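Local coordinates for protein homoaconitase large subunit (Methanocaldococcus jannaschii, PDB 4KP2) that forms the large subunit of a hydro-lyase that interconverts (R)-homocitrate and homoisocitrate through cis-homoaconitate, using a [4Fe-4S] cluster, at residues A[157-160]-A[161-164]. Numbering follows the deposited sequence.
Sequences TDMA and YIYA
The sulfur of M159 lies above one face of the Y163 ring, but at a distance: SD is 5.5 Å from the ring centroid and 25° off its normal, a loose Met-aromatic contact between residues one helical turn apart. The ring of F102 meets it too, the two planes at about 25°, while the hydroxyl end is fixed by a hydrogen bond to T52 OG1, which suits tyrosine to a buried place. At the ring's root, Y163 CG sits 3.1 Å from M159 O, which accepts a hydrogen bond from Y163 N (2.9 Å), a donor above the plane of that carbonyl. The M159 chain bends at chi2 (-78°) and again at chi3, carrying its CE to 3.7 Å from I162 CD1, an apolar meeting that a flexible thioether readily makes. I162 N in turn donates a hydrogen bond to D158 O at 3.0 Å, whereas the A164 N to A160 O bond of the last turn is weak. Y161 swings its ring off another side of the helix, where OH accepts a hydrogen bond from W169 NE1. Helix 156-165 lays M159 and I162 against A135 of strand 133-136 and sets M159 and Y163 on strand 49-53; the methyls of A160 and A164 touch helix 57-67, consistent with close approach of the two helices.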
loop_
_atom_site.group_PDB
_atom_site.type_symbol
_atom_site.label_atom_id
_atom_site.label_comp_id
_atom_site.label_asym_id
_atom_site.label_seq_id
_atom_site.Cartn_x
_atom_site.Cartn_y
_atom_site.Cartn_z
ATOM N N THR A 157 -7.472 -9.749 -27.332
ATOM C CA THR A 157 -7.956 -9.760 -28.707
ATOM C C THR A 157 -9.468 -9.553 -28.776
ATOM O O THR A 157 -9.949 -8.687 -29.509
ATOM C CB THR A 157 -7.569 -11.073 -29.424
ATOM O OG1 THR A 157 -6.211 -10.991 -29.875
ATOM C CG2 THR A 157 -8.475 -11.332 -30.614
ATOM N N ASP A 158 -10.211 -10.344 -28.007
ATOM C CA ASP A 158 -11.668 -10.273 -28.024
ATOM C C ASP A 158 -12.192 -8.965 -27.442
ATOM O O ASP A 158 -13.246 -8.478 -27.849
ATOM C CB ASP A 158 -12.276 -11.465 -27.281
ATOM C CG ASP A 158 -12.227 -12.740 -28.096
ATOM O OD1 ASP A 158 -12.201 -12.647 -29.341
ATOM O OD2 ASP A 158 -12.217 -13.834 -27.494
ATOM N N MET A 159 -11.454 -8.401 -26.493
ATOM C CA MET A 159 -11.851 -7.142 -25.873
ATOM C C MET A 159 -11.748 -5.978 -26.853
ATOM O O MET A 159 -12.513 -5.020 -26.770
ATOM C CB MET A 159 -11.017 -6.865 -24.620
ATOM C CG MET A 159 -11.446 -7.655 -23.386
ATOM S SD MET A 159 -12.914 -6.993 -22.575
ATOM C CE MET A 159 -14.228 -7.912 -23.385
ATOM N N ALA A 160 -10.797 -6.070 -27.776
ATOM C CA ALA A 160 -10.638 -5.055 -28.811
ATOM C C ALA A 160 -11.778 -5.147 -29.818
ATOM O O ALA A 160 -12.299 -4.131 -30.279
ATOM C CB ALA A 160 -9.299 -5.214 -29.508
ATOM N N TYR A 161 -12.153 -6.377 -30.154
ATOM C CA TYR A 161 -13.254 -6.638 -31.074
ATOM C C TYR A 161 -14.554 -6.072 -30.518
ATOM O O TYR A 161 -15.317 -5.415 -31.229
ATOM C CB TYR A 161 -13.392 -8.145 -31.302
ATOM C CG TYR A 161 -14.473 -8.535 -32.285
ATOM C CD1 TYR A 161 -14.206 -8.609 -33.646
ATOM C CD2 TYR A 161 -15.756 -8.843 -31.852
ATOM C CE1 TYR A 161 -15.190 -8.969 -34.547
ATOM C CE2 TYR A 161 -16.746 -9.203 -32.746
ATOM C CZ TYR A 161 -16.457 -9.265 -34.091
ATOM O OH TYR A 161 -17.440 -9.624 -34.983
ATOM N N ILE A 162 -14.797 -6.333 -29.238
ATOM C CA ILE A 162 -15.995 -5.851 -28.563
ATOM C C ILE A 162 -15.977 -4.329 -28.429
ATOM O O ILE A 162 -17.004 -3.670 -28.594
ATOM C CB ILE A 162 -16.150 -6.512 -27.178
ATOM C CG1 ILE A 162 -16.463 -8.000 -27.343
ATOM C CG2 ILE A 162 -17.238 -5.828 -26.367
ATOM C CD1 ILE A 162 -16.645 -8.738 -26.042
ATOM N N TYR A 163 -14.802 -3.778 -28.145
ATOM C CA TYR A 163 -14.638 -2.332 -28.035
ATOM C C TYR A 163 -14.973 -1.615 -29.339
ATOM O O TYR A 163 -15.359 -0.448 -29.330
ATOM C CB TYR A 163 -13.209 -1.980 -27.613
ATOM C CG TYR A 163 -12.981 -1.983 -26.119
ATOM C CD1 TYR A 163 -14.047 -2.079 -25.233
ATOM C CD2 TYR A 163 -11.699 -1.877 -25.594
ATOM C CE1 TYR A 163 -13.841 -2.076 -23.867
ATOM C CE2 TYR A 163 -11.484 -1.873 -24.229
ATOM C CZ TYR A 163 -12.560 -1.973 -23.370
ATOM O OH TYR A 163 -12.355 -1.969 -22.009
ATOM N N ALA A 164 -14.830 -2.319 -30.456
ATOM C CA ALA A 164 -15.002 -1.705 -31.768
ATOM C C ALA A 164 -16.401 -1.888 -32.351
ATOM O O ALA A 164 -16.922 -0.994 -33.017
ATOM C CB ALA A 164 -13.958 -2.235 -32.732
#